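Local coordinates for adhesin LabA (Helicobacter pylori, PDB 6GMM), which probably serves as a lectin-like outer-membrane adhesin that recognises LacdiNAc-bearing glycans of the gastric mucosa, at residues 138-143 with 160-165; 151-156 with 184-189; 246-251 with 305-310; 260-265 with 291-296. All coordinates share one frame; numbering follows the deposited sequence.

Contact 1. Residues 138-143 with 160-165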
loop_
_atom_site.group_PDB
_atom_site.type_symbol
_atom_site.label_atom_id
_atom_site.label_comp_id
_atom_site.label_asym_id
_atom_site.label_seq_id
_atom_site.Cartn_x
_atom_site.Cartn_y
_atom_site.Cartn_z
ATOM N N TYR A 138 13.720 16.897 3.977
ATOM C CA TYR A 138 12.619 17.757 3.537
ATOM C C TYR A 138 12.928 18.418 2.177
ATOM O O TYR A 138 12.072 18.446 1.292
ATOM C CB TYR A 138 12.321 18.815 4.621
ATOM C CG TYR A 138 11.328 19.883 4.214
ATOM C CD1 TYR A 138 9.958 19.673 4.332
ATOM C CD2 TYR A 138 11.758 21.122 3.751
ATOM C CE1 TYR A 138 9.043 20.677 4.019
ATOM C CE2 TYR A 138 10.851 22.117 3.395
ATOM C CZ TYR A 138 9.495 21.896 3.551
ATOM O OH TYR A 138 8.612 22.886 3.218
ATOM N N GLN A 139 14.161 18.925 2.018
ATOM C CA GLN A 139 14.572 19.603 0.787
ATOM C C GLN A 139 14.584 18.675 -0.390
ATOM O O GLN A 139 14.186 19.106 -1.466
ATOM C CB GLN A 139 15.909 20.367 0.922
ATOM C CG GLN A 139 15.942 21.477 1.965
ATOM C CD GLN A 139 14.946 22.589 1.782
ATOM O OE1 GLN A 139 14.549 22.941 0.659
ATOM N NE2 GLN A 139 14.555 23.195 2.901
ATOM N N ILE A 140 14.974 17.388 -0.196
ATOM C CA ILE A 140 14.968 16.390 -1.285
ATOM C C ILE A 140 13.537 16.114 -1.738
ATOM O O ILE A 140 13.275 16.058 -2.944
ATOM C CB ILE A 140 15.773 15.096 -0.961
ATOM C CG1 ILE A 140 17.293 15.421 -0.874
ATOM C CG2 ILE A 140 15.520 14.038 -2.032
ATOM C CD1 ILE A 140 18.266 14.325 -0.212
ATOM N N ILE A 141 12.614 15.929 -0.768
ATOM C CA ILE A 141 11.200 15.705 -1.048
ATOM C C ILE A 141 10.643 16.866 -1.854
ATOM O O ILE A 141 10.046 16.639 -2.900
ATOM C CB ILE A 141 10.372 15.444 0.240
ATOM C CG1 ILE A 141 10.831 14.124 0.912
ATOM C CG2 ILE A 141 8.861 15.405 -0.098
ATOM C CD1 ILE A 141 10.267 13.839 2.272
ATOM N N GLN A 142 10.864 18.108 -1.383
ATOM C CA GLN A 142 10.377 19.308 -2.053
ATOM C C GLN A 142 10.933 19.450 -3.466
ATOM O O GLN A 142 10.147 19.713 -4.372
ATOM C CB GLN A 142 10.622 20.564 -1.196
ATOM C CG GLN A 142 9.562 20.718 -0.106
ATOM C CD GLN A 142 8.177 21.120 -0.597
ATOM O OE1 GLN A 142 7.856 21.178 -1.792
ATOM N NE2 GLN A 142 7.316 21.422 0.334
ATOM N N LYS A 143 12.265 19.217 -3.683
ATOM C CA LYS A 143 12.852 19.295 -5.041
ATOM C C LYS A 143 12.354 18.172 -5.939
ATOM O O LYS A 143 12.192 18.380 -7.142
ATOM C CB LYS A 143 14.395 19.360 -5.034
ATOM C CG LYS A 143 14.991 20.521 -4.217
ATOM C CD LYS A 143 14.846 21.907 -4.861
ATOM C CE LYS A 143 15.389 23.028 -3.991
ATOM N NZ LYS A 143 14.581 23.254 -2.754
ATOM N N THR A 160 15.778 8.185 -12.741
ATOM C CA THR A 160 15.747 9.626 -13.030
ATOM C C THR A 160 16.583 10.345 -11.956
ATOM O O THR A 160 16.312 10.170 -10.770
ATOM C CB THR A 160 14.303 10.153 -13.163
ATOM O OG1 THR A 160 13.665 9.452 -14.232
ATOM C CG2 THR A 160 14.253 11.664 -13.451
ATOM N N GLU A 161 17.615 11.110 -12.374
ATOM C CA GLU A 161 18.526 11.832 -11.474
ATOM C C GLU A 161 17.908 13.101 -10.888
ATOM O O GLU A 161 17.255 13.878 -11.601
ATOM C CB GLU A 161 19.851 12.167 -12.198
ATOM C CG GLU A 161 20.918 12.829 -11.330
ATOM C CD GLU A 161 22.047 13.516 -12.080
ATOM O OE1 GLU A 161 23.223 13.173 -11.813
ATOM O OE2 GLU A 161 21.767 14.412 -12.913
ATOM N N LEU A 162 18.148 13.309 -9.584
ATOM C CA LEU A 162 17.765 14.502 -8.842
ATOM C C LEU A 162 19.072 15.185 -8.402
ATOM O O LEU A 162 19.875 14.584 -7.675
ATOM C CB LEU A 162 16.869 14.172 -7.634
ATOM C CG LEU A 162 16.229 15.380 -6.932
ATOM C CD1 LEU A 162 15.146 16.036 -7.797
ATOM C CD2 LEU A 162 15.646 14.980 -5.605
ATOM N N LYS A 163 19.313 16.407 -8.908
ATOM C CA LYS A 163 20.548 17.145 -8.623
ATOM C C LYS A 163 20.314 18.634 -8.321
ATOM O O LYS A 163 19.835 19.380 -9.181
ATOM C CB LYS A 163 21.557 16.955 -9.772
ATOM C CG LYS A 163 23.003 17.235 -9.384
ATOM C CD LYS A 163 23.963 17.029 -10.555
ATOM C CE LYS A 163 24.057 18.214 -11.492
ATOM N NZ LYS A 163 24.971 17.939 -12.634
ATOM N N PHE A 164 20.680 19.059 -7.103
ATOM C CA PHE A 164 20.537 20.440 -6.630
ATOM C C PHE A 164 21.488 20.719 -5.469
ATOM O O PHE A 164 21.897 19.798 -4.760
ATOM C CB PHE A 164 19.079 20.759 -6.215
ATOM C CG PHE A 164 18.601 19.999 -4.995
ATOM C CD1 PHE A 164 18.167 18.685 -5.099
ATOM C CD2 PHE A 164 18.590 20.600 -3.741
ATOM C CE1 PHE A 164 17.761 17.978 -3.966
ATOM C CE2 PHE A 164 18.170 19.892 -2.609
ATOM C CZ PHE A 164 17.749 18.591 -2.731
ATOM N N THR A 165 21.776 22.002 -5.246
ATOM C CA THR A 165 22.620 22.507 -4.159
ATOM C C THR A 165 21.732 23.016 -3.028
ATOM O O THR A 165 20.781 23.771 -3.265
ATOM C CB THR A 165 23.559 23.592 -4.693
ATOM O OG1 THR A 165 24.397 23.019 -5.691
ATOM C CG2 THR A 165 24.432 24.212 -3.609
#
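Lys143 and Phe164 carry this helix-to-strand contact through a CH-pi interaction, a reminder that a lysine can work as a hydrocarbon as well as a cation. The CG of Lys143 sits 3.4 Å from the centroid of the Phe164 ring and only 4° off its normal, so a methylene lies squarely over the middle of one face. With chi1 at -57°, CG of Lys143 is anti to the carbonyl carbon; the chain then bends at chi2, and CD and CE continue along the CD2 side of the ring. The bent chain lets the ammonium group pass beyond the ring to Thr346, whose OG1 takes a hydrogen bond from NZ.

Apolar packing fills in from the side. Ile140 meets the ring at its edge, near the ring plane, with CG1 3.7 Å from CZ of Phe164. The other branch of the same isoleucine, CG2, touches CD2 of Leu162 at 3.7 Å, and the two side chains run obliquely to one another. Leu162 splits its methyls along the helix, for its CD1 lies 3.8 Å from the carbonyl O of Lys143 while CD2 rests near the O of Ile140.

No hydrogen bond joins the two segments. The polar ends turn to other partners, as when Gln139 donates from NE2 to Asn135, one helical turn earlier. Leu162 and Phe164, alternate residues of strand 161-165, both point toward helix 128-145, whereas Lys163 between them points away. This is the alternation of a beta strand, here in a two-stranded antiparallel hairpin laid with one face on a helix.

Contact 2. Residues 151-156 with 184-189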
loop_
_atom_site.group_PDB
_atom_site.type_symbol
_atom_site.label_atom_id
_atom_site.label_comp_id
_atom_site.label_asym_id
_atom_site.label_seq_id
_atom_site.Cartn_x
_atom_site.Cartn_y
_atom_site.Cartn_z
ATOM N N ASP A 151 6.512 16.238 -10.555
ATOM C CA ASP A 151 7.777 15.761 -11.115
ATOM C C ASP A 151 8.184 14.319 -10.760
ATOM O O ASP A 151 9.051 13.766 -11.458
ATOM C CB ASP A 151 8.920 16.729 -10.761
ATOM C CG ASP A 151 8.906 18.058 -11.513
ATOM O OD1 ASP A 151 8.012 18.253 -12.382
ATOM O OD2 ASP A 151 9.802 18.890 -11.257
ATOM N N ILE A 152 7.591 13.710 -9.705
ATOM C CA ILE A 152 7.978 12.339 -9.326
ATOM C C ILE A 152 7.597 11.346 -10.439
ATOM O O ILE A 152 6.415 11.225 -10.764
ATOM C CB ILE A 152 7.460 11.882 -7.929
ATOM C CG1 ILE A 152 7.819 12.903 -6.826
ATOM C CG2 ILE A 152 7.979 10.462 -7.576
ATOM C CD1 ILE A 152 7.032 12.691 -5.592
ATOM N N PRO A 153 8.580 10.620 -11.022
ATOM C CA PRO A 153 8.244 9.663 -12.086
ATOM C C PRO A 153 7.431 8.476 -11.594
ATOM O O PRO A 153 7.510 8.113 -10.411
ATOM C CB PRO A 153 9.613 9.167 -12.578
ATOM C CG PRO A 153 10.640 10.128 -12.005
ATOM C CD PRO A 153 10.031 10.626 -10.743
ATOM N N ALA A 154 6.705 7.828 -12.550
ATOM C CA ALA A 154 5.925 6.602 -12.377
ATOM C C ALA A 154 6.853 5.501 -11.849
ATOM O O ALA A 154 8.046 5.487 -12.188
ATOM C CB ALA A 154 5.341 6.188 -13.698
ATOM N N LEU A 155 6.310 4.579 -11.034
ATOM C CA LEU A 155 7.083 3.561 -10.324
ATOM C C LEU A 155 8.018 2.703 -11.207
ATOM O O LEU A 155 9.064 2.267 -10.717
ATOM C CB LEU A 155 6.154 2.674 -9.472
ATOM C CG LEU A 155 5.304 3.395 -8.403
ATOM C CD1 LEU A 155 4.737 2.414 -7.439
ATOM C CD2 LEU A 155 6.120 4.414 -7.599
ATOM N N SER A 156 7.681 2.512 -12.500
ATOM C CA SER A 156 8.512 1.747 -13.445
ATOM C C SER A 156 9.832 2.477 -13.728
ATOM O O SER A 156 10.823 1.837 -14.083
ATOM C CB SER A 156 7.767 1.530 -14.761
ATOM O OG SER A 156 7.422 2.744 -15.414
ATOM N N THR A 184 21.316 12.419 -6.252
ATOM C CA THR A 184 20.522 11.227 -5.918
ATOM C C THR A 184 19.497 10.924 -7.027
ATOM O O THR A 184 19.596 11.507 -8.115
ATOM C CB THR A 184 19.900 11.353 -4.497
ATOM O OG1 THR A 184 19.347 10.083 -4.135
ATOM C CG2 THR A 184 18.828 12.447 -4.401
ATOM N N LYS A 185 18.556 9.973 -6.783
ATOM C CA LYS A 185 17.523 9.611 -7.758
ATOM C C LYS A 185 16.155 10.148 -7.319
ATOM O O LYS A 185 15.840 10.176 -6.116
ATOM C CB LYS A 185 17.447 8.076 -8.001
ATOM C CG LYS A 185 18.731 7.369 -8.465
ATOM C CD LYS A 185 19.133 7.705 -9.896
ATOM C CE LYS A 185 20.425 7.034 -10.291
ATOM N NZ LYS A 185 21.004 7.646 -11.520
ATOM N N ASN A 186 15.353 10.593 -8.301
ATOM C CA ASN A 186 13.982 11.032 -8.085
ATOM C C ASN A 186 13.204 9.754 -8.296
ATOM O O ASN A 186 12.752 9.452 -9.414
ATOM C CB ASN A 186 13.520 12.103 -9.089
ATOM C CG ASN A 186 12.165 12.688 -8.730
ATOM O OD1 ASN A 186 11.446 12.159 -7.874
ATOM N ND2 ASN A 186 11.787 13.819 -9.344
ATOM N N ASN A 187 13.150 8.936 -7.241
ATOM C CA ASN A 187 12.455 7.657 -7.293
ATOM C C ASN A 187 11.842 7.424 -5.942
ATOM O O ASN A 187 12.314 8.006 -4.961
ATOM C CB ASN A 187 13.372 6.532 -7.778
ATOM C CG ASN A 187 14.299 5.892 -6.765
ATOM O OD1 ASN A 187 14.002 5.755 -5.572
ATOM N ND2 ASN A 187 15.400 5.354 -7.256
ATOM N N ALA A 188 10.773 6.629 -5.892
ATOM C CA ALA A 188 9.997 6.360 -4.686
ATOM C C ALA A 188 10.769 5.712 -3.544
ATOM O O ALA A 188 10.407 5.939 -2.395
ATOM C CB ALA A 188 8.781 5.534 -5.032
ATOM N N GLN A 189 11.818 4.920 -3.832
ATOM C CA GLN A 189 12.610 4.271 -2.779
ATOM C C GLN A 189 13.357 5.326 -1.967
ATOM O O GLN A 189 13.296 5.329 -0.729
ATOM C CB GLN A 189 13.611 3.289 -3.393
ATOM C CG GLN A 189 13.776 2.008 -2.612
ATOM C CD GLN A 189 14.749 1.077 -3.288
ATOM O OE1 GLN A 189 14.793 0.946 -4.518
ATOM N NE2 GLN A 189 15.542 0.396 -2.489
#
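An inverse gamma turn centred on Asn186, followed directly by the N-terminus of a helix, forms the junction on which the loop 151-156 rests. The main touching group is the Asn186 amide, carried toward the loop by a chi1 of -172°, which sets CG anti to the backbone N. Across the contact its OD1 meets carbon atoms, lying 3.5 Å from CD of Pro153 and 3.8 Å from CG1 of Ile152, and it is buried with no hydrogen-bonding partner in the model. The other end of the amide is satisfied: ND2 donates to the carbonyl O of Ala144, which holds the group to the end of helix 128-145.

Pro153 also presses on the turn's backbone, its CD 3.2 Å from O of Asn186. Further along, Leu155 reaches in with CD2, 3.9 Å from CB of Ala188, in the first turn of the helix. Between these two contacts the side chain of Asn187 leaves the backbone away from the loop and, as N-cap, accepts from the N of Val190 through OD1.

Beyond the two segments, Leu155 and Ala188 both touch Val62 of helix 57-76 and also reach helix 239-264, while Ile152 packs on Leu191 of helix 188-205; the loop is thus wedged where strand 181-185 gives way to helix.

Contact 3. Residues 246-251 with 305-310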
loop_
_atom_site.group_PDB
_atom_site.type_symbol
_atom_site.label_atom_id
_atom_site.label_comp_id
_atom_site.label_asym_id
_atom_site.label_seq_id
_atom_site.Cartn_x
_atom_site.Cartn_y
_atom_site.Cartn_z
ATOM N N GLN A 246 4.380 6.727 10.111
ATOM C CA GLN A 246 5.408 5.675 10.046
ATOM C C GLN A 246 4.898 4.449 9.337
ATOM O O GLN A 246 5.599 3.920 8.469
ATOM C CB GLN A 246 5.915 5.299 11.448
ATOM C CG GLN A 246 6.767 6.420 12.085
ATOM C CD GLN A 246 8.207 6.447 11.615
ATOM O OE1 GLN A 246 9.128 6.356 12.442
ATOM N NE2 GLN A 246 8.447 6.676 10.292
ATOM N N ASP A 247 3.653 4.027 9.653
ATOM C CA ASP A 247 3.009 2.857 9.038
ATOM C C ASP A 247 2.681 3.157 7.554
ATOM O O ASP A 247 2.810 2.277 6.702
ATOM C CB ASP A 247 1.737 2.540 9.813
ATOM C CG ASP A 247 1.948 1.953 11.201
ATOM O OD1 ASP A 247 2.967 1.234 11.405
ATOM O OD2 ASP A 247 1.031 2.091 12.045
ATOM N N MET A 248 2.285 4.418 7.242
ATOM C CA MET A 248 1.998 4.864 5.876
ATOM C C MET A 248 3.263 4.674 5.015
ATOM O O MET A 248 3.197 4.114 3.930
ATOM C CB MET A 248 1.610 6.343 5.882
ATOM C CG MET A 248 0.153 6.590 6.162
ATOM S SD MET A 248 -0.209 8.355 6.242
ATOM C CE MET A 248 -0.192 8.735 4.548
ATOM N N ILE A 249 4.418 5.085 5.544
ATOM C CA ILE A 249 5.723 4.956 4.886
ATOM C C ILE A 249 6.072 3.456 4.697
ATOM O O ILE A 249 6.517 3.057 3.612
ATOM C CB ILE A 249 6.781 5.705 5.754
ATOM C CG1 ILE A 249 6.612 7.236 5.630
ATOM C CG2 ILE A 249 8.230 5.251 5.438
ATOM C CD1 ILE A 249 7.281 8.091 6.812
ATOM N N LYS A 250 5.873 2.648 5.773
ATOM C CA LYS A 250 6.193 1.232 5.784
ATOM C C LYS A 250 5.375 0.476 4.719
ATOM O O LYS A 250 5.952 -0.228 3.884
ATOM C CB LYS A 250 6.068 0.657 7.211
ATOM C CG LYS A 250 5.884 -0.862 7.263
ATOM C CD LYS A 250 5.969 -1.417 8.687
ATOM C CE LYS A 250 5.766 -2.921 8.736
ATOM N NZ LYS A 250 6.296 -3.521 9.995
ATOM N N ASN A 251 4.060 0.712 4.690
ATOM C CA ASN A 251 3.144 0.114 3.720
ATOM C C ASN A 251 3.420 0.578 2.276
ATOM O O ASN A 251 3.563 -0.263 1.403
ATOM C CB ASN A 251 1.690 0.334 4.139
ATOM C CG ASN A 251 1.234 -0.592 5.254
ATOM O OD1 ASN A 251 1.348 -1.810 5.165
ATOM N ND2 ASN A 251 0.678 -0.047 6.328
ATOM N N GLN A 305 -4.403 0.378 -0.020
ATOM C CA GLN A 305 -5.555 0.468 0.886
ATOM C C GLN A 305 -5.101 0.635 2.364
ATOM O O GLN A 305 -5.709 1.428 3.095
ATOM C CB GLN A 305 -6.480 -0.774 0.712
ATOM C CG GLN A 305 -7.760 -0.742 1.572
ATOM C CD GLN A 305 -8.650 0.480 1.411
ATOM O OE1 GLN A 305 -8.696 1.141 0.364
ATOM N NE2 GLN A 305 -9.441 0.757 2.437
ATOM N N ALA A 306 -4.015 -0.073 2.795
ATOM C CA ALA A 306 -3.540 0.023 4.187
ATOM C C ALA A 306 -3.039 1.423 4.507
ATOM O O ALA A 306 -3.157 1.893 5.651
ATOM C CB ALA A 306 -2.456 -0.998 4.453
ATOM N N VAL A 307 -2.488 2.094 3.487
ATOM C CA VAL A 307 -2.010 3.473 3.604
ATOM C C VAL A 307 -3.236 4.355 3.924
ATOM O O VAL A 307 -3.105 5.219 4.788
ATOM C CB VAL A 307 -1.245 3.952 2.348
ATOM C CG1 VAL A 307 -1.029 5.483 2.377
ATOM C CG2 VAL A 307 0.090 3.195 2.190
ATOM N N VAL A 308 -4.410 4.099 3.267
ATOM C CA VAL A 308 -5.659 4.855 3.500
ATOM C C VAL A 308 -6.055 4.693 4.960
ATOM O O VAL A 308 -6.270 5.680 5.663
ATOM C CB VAL A 308 -6.844 4.455 2.571
ATOM C CG1 VAL A 308 -8.100 5.260 2.898
ATOM C CG2 VAL A 308 -6.490 4.591 1.100
ATOM N N LYS A 309 -6.075 3.443 5.410
ATOM C CA LYS A 309 -6.463 3.045 6.751
ATOM C C LYS A 309 -5.567 3.623 7.827
ATOM O O LYS A 309 -6.099 4.019 8.861
ATOM C CB LYS A 309 -6.583 1.522 6.849
ATOM C CG LYS A 309 -7.677 0.940 5.922
ATOM C CD LYS A 309 -9.045 1.659 5.962
ATOM C CE LYS A 309 -9.894 1.348 7.170
ATOM N NZ LYS A 309 -11.236 1.994 7.073
ATOM N N ASP A 310 -4.238 3.731 7.572
ATOM C CA ASP A 310 -3.283 4.358 8.513
ATOM C C ASP A 310 -3.561 5.876 8.603
ATOM O O ASP A 310 -3.681 6.435 9.707
ATOM C CB ASP A 310 -1.830 4.124 8.072
ATOM C CG ASP A 310 -1.375 2.686 8.031
ATOM O OD1 ASP A 310 -1.790 1.897 8.924
ATOM O OD2 ASP A 310 -0.566 2.350 7.135
HETATM O O HOH W 1 -0.604 -0.528 9.176
#
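Asn251 and Asp310 face each other with their flat ends almost coplanar, the amide and carboxylate planes only 16° apart. ND2 of Asn251 donates to OD2 of Asp310 at 2.8 Å, and the acceptor lies close to the amide plane. OD2 receives it on its syn lone pair, although the N-H...O angle of 142° leaves the bond bent. A water bridges the pair, accepting from ND2 of Asn251 and donating to OD1 of Asp310 at 2.7 Å. Both carboxylate oxygens are therefore engaged, which would hold the group's rotation. At its far end the amide is fixed as well, its OD1 taking a hydrogen bond from Arg303.

Asp247 lies alongside, its CB 3.5 Å from OD2 of Asp310. Here two acidic groups draw near, OD2 of Asp247 standing 4.2 Å from OD1 of Asp310; the salt bridge from Asp247 to Arg313 probably eases the repulsion.

Over 246-251 and 305-310 the helices run almost exactly antiparallel, the axes of these segments 8.7 Å apart, and form an antiparallel helix pair within the largely helical body of the adhesin. Between the two segments the nearest CA atoms are those of Met248 and Val307, and there the chemistry turns apolar. Met248 and Asp310 lie alongside, pointing opposite ways, with CG of Met248 resting 3.7 Å from CB of Asp310. The methionine lies across Val307, and bending at chi3 (76°) brings its CE to 4.0 Å from CG1 of that valine. The other valine methyl, CG2, fits against CB of Asn251 at 3.8 Å. Met248 is further covered by Leu64 and Ala68 of helix 57-76.

Contact 4. Residues 260-265 with 291-296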
loop_
_atom_site.group_PDB
_atom_site.type_symbol
_atom_site.label_atom_id
_atom_site.label_comp_id
_atom_site.label_asym_id
_atom_site.label_seq_id
_atom_site.Cartn_x
_atom_site.Cartn_y
_atom_site.Cartn_z
ATOM N N LYS A 260 8.693 -3.869 -8.349
ATOM C CA LYS A 260 9.837 -4.445 -9.089
ATOM C C LYS A 260 9.354 -5.709 -9.809
ATOM O O LYS A 260 9.740 -5.952 -10.957
ATOM C CB LYS A 260 10.965 -4.878 -8.131
ATOM C CG LYS A 260 11.729 -3.765 -7.435
ATOM C CD LYS A 260 12.782 -4.382 -6.507
ATOM C CE LYS A 260 13.659 -3.343 -5.849
ATOM N NZ LYS A 260 14.559 -3.957 -4.829
ATOM N N ILE A 261 8.544 -6.540 -9.100
ATOM C CA ILE A 261 7.994 -7.784 -9.616
ATOM C C ILE A 261 7.119 -7.475 -10.836
ATOM O O ILE A 261 7.397 -7.984 -11.917
ATOM C CB ILE A 261 7.255 -8.627 -8.540
ATOM C CG1 ILE A 261 8.143 -8.905 -7.295
ATOM C CG2 ILE A 261 6.732 -9.929 -9.144
ATOM C CD1 ILE A 261 7.374 -9.319 -6.000
ATOM N N VAL A 262 6.127 -6.580 -10.676
ATOM C CA VAL A 262 5.227 -6.142 -11.748
ATOM C C VAL A 262 6.055 -5.659 -12.921
ATOM O O VAL A 262 5.798 -6.084 -14.032
ATOM C CB VAL A 262 4.290 -5.023 -11.248
ATOM C CG1 VAL A 262 3.364 -4.552 -12.352
ATOM C CG2 VAL A 262 3.494 -5.467 -10.034
ATOM N N ALA A 263 7.089 -4.822 -12.654
ATOM C CA ALA A 263 8.005 -4.219 -13.626
ATOM C C ALA A 263 8.767 -5.244 -14.406
ATOM O O ALA A 263 8.930 -5.088 -15.616
ATOM C CB ALA A 263 8.968 -3.255 -12.932
ATOM N N ALA A 264 9.184 -6.327 -13.732
ATOM C CA ALA A 264 9.880 -7.443 -14.377
ATOM C C ALA A 264 8.963 -8.269 -15.298
ATOM O O ALA A 264 9.475 -8.976 -16.174
ATOM C CB ALA A 264 10.518 -8.341 -13.331
ATOM N N ASN A 265 7.621 -8.165 -15.117
ATOM C CA ASN A 265 6.624 -8.910 -15.912
ATOM C C ASN A 265 5.792 -8.033 -16.860
ATOM O O ASN A 265 4.800 -8.514 -17.408
ATOM C CB ASN A 265 5.690 -9.709 -14.980
ATOM C CG ASN A 265 6.370 -10.845 -14.279
ATOM O OD1 ASN A 265 6.759 -11.826 -14.904
ATOM N ND2 ASN A 265 6.521 -10.753 -12.964
ATOM N N PHE A 291 1.887 -16.061 -12.051
ATOM C CA PHE A 291 1.488 -16.136 -10.649
ATOM C C PHE A 291 2.163 -15.021 -9.824
ATOM O O PHE A 291 1.486 -14.237 -9.132
ATOM C CB PHE A 291 1.840 -17.513 -10.080
ATOM C CG PHE A 291 1.592 -17.654 -8.601
ATOM C CD1 PHE A 291 0.310 -17.523 -8.077
ATOM C CD2 PHE A 291 2.650 -17.822 -7.719
ATOM C CE1 PHE A 291 0.082 -17.610 -6.703
ATOM C CE2 PHE A 291 2.422 -17.900 -6.336
ATOM C CZ PHE A 291 1.138 -17.796 -5.841
ATOM N N ALA A 292 3.502 -14.945 -9.911
ATOM C CA ALA A 292 4.268 -13.943 -9.194
ATOM C C ALA A 292 3.773 -12.513 -9.531
ATOM O O ALA A 292 3.699 -11.655 -8.633
ATOM C CB ALA A 292 5.730 -14.089 -9.536
ATOM N N ASN A 293 3.427 -12.260 -10.808
ATOM C CA ASN A 293 2.955 -10.941 -11.231
ATOM C C ASN A 293 1.643 -10.578 -10.517
ATOM O O ASN A 293 1.566 -9.539 -9.893
ATOM C CB ASN A 293 2.802 -10.863 -12.758
ATOM C CG ASN A 293 2.300 -9.531 -13.272
ATOM O OD1 ASN A 293 2.263 -8.525 -12.564
ATOM N ND2 ASN A 293 1.996 -9.458 -14.539
ATOM N N ALA A 294 0.648 -11.433 -10.610
ATOM C CA ALA A 294 -0.689 -11.304 -10.029
ATOM C C ALA A 294 -0.650 -11.187 -8.501
ATOM O O ALA A 294 -1.391 -10.376 -7.934
ATOM C CB ALA A 294 -1.517 -12.525 -10.431
ATOM N N LYS A 295 0.202 -12.015 -7.839
ATOM C CA LYS A 295 0.379 -12.008 -6.385
ATOM C C LYS A 295 0.931 -10.626 -6.002
ATOM O O LYS A 295 0.370 -9.969 -5.114
ATOM C CB LYS A 295 1.349 -13.125 -5.960
ATOM C CG LYS A 295 1.405 -13.366 -4.459
ATOM C CD LYS A 295 2.263 -14.567 -4.151
ATOM C CE LYS A 295 2.444 -14.750 -2.668
ATOM N NZ LYS A 295 3.823 -15.185 -2.360
ATOM N N ALA A 296 1.957 -10.136 -6.753
ATOM C CA ALA A 296 2.502 -8.783 -6.503
ATOM C C ALA A 296 1.438 -7.705 -6.685
ATOM O O ALA A 296 1.241 -6.926 -5.771
ATOM C CB ALA A 296 3.703 -8.493 -7.385
#
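Ala296 and Val262 lie in the buried, close-packed part of this contact, an example of how a small residue lets two helices approach. CG2 of Val262 stands 4.0 Å from CB of Ala296. In Val262, chi1 of 179° places CG1 anti to the backbone N and leaves CG2 as the methyl that faces Ala296. The same alanine methyl meets CB of Ile261 at 3.7 Å, so it is gripped by two beta-branched side chains from successive positions of helix 239-264. Val262 is buried further by Ala46 and Ile50 of helix 32-50. Asn293 belongs to this buried part too, and its OD1 accepts from Gln297, one turn further along its helix.

Toward the margin the packing is looser. Ile261, itself partly exposed, keeps its CG2 4.3 Å from the methyl of Ala292, although that CG2 makes a close carbon-to-oxygen contact of 3.5 Å with the carbonyl O of Ala292. Just past the end of helix 239-264, the partly exposed Asn265 runs counter to Asn293, their amide planes 14° apart. They meet through carbon rather than by a mutual hydrogen bond: ND2 of Asn265 is 3.7 Å from CB of Asn293, and ND2 of Asn293 is 3.7 Å from CB of Asn265. ND2 of Asn265 makes a weak bond to O of Ile261.

With no hydrogen bond between them, the segments, at 139° to one another, meet through methyl packing and amide-to-carbon contacts, while the amides bond, weakly for Asn265, within their own part of the chain.

Contacts 1 and 2 share one hairpin: strands 161-165 and 181-185 are antiparallel neighbours, and the probable bonds from Asn186 N to Thr160 O and from Leu162 N to Thr184 O, each 2.7 Å, tie the two contacts directly, with centres about 11 Å apart. Contacts 3 and 4 instead sample one antiparallel helix pair, 239-264 with 287-311, at points about 21 Å apart between centres. Contact 4, nearer the connection between those helices, comes within about 5 Å of contact 2 at the nearest atoms without touching it. No glycan site is identified among these residues, so the contacts cannot be placed relative to one.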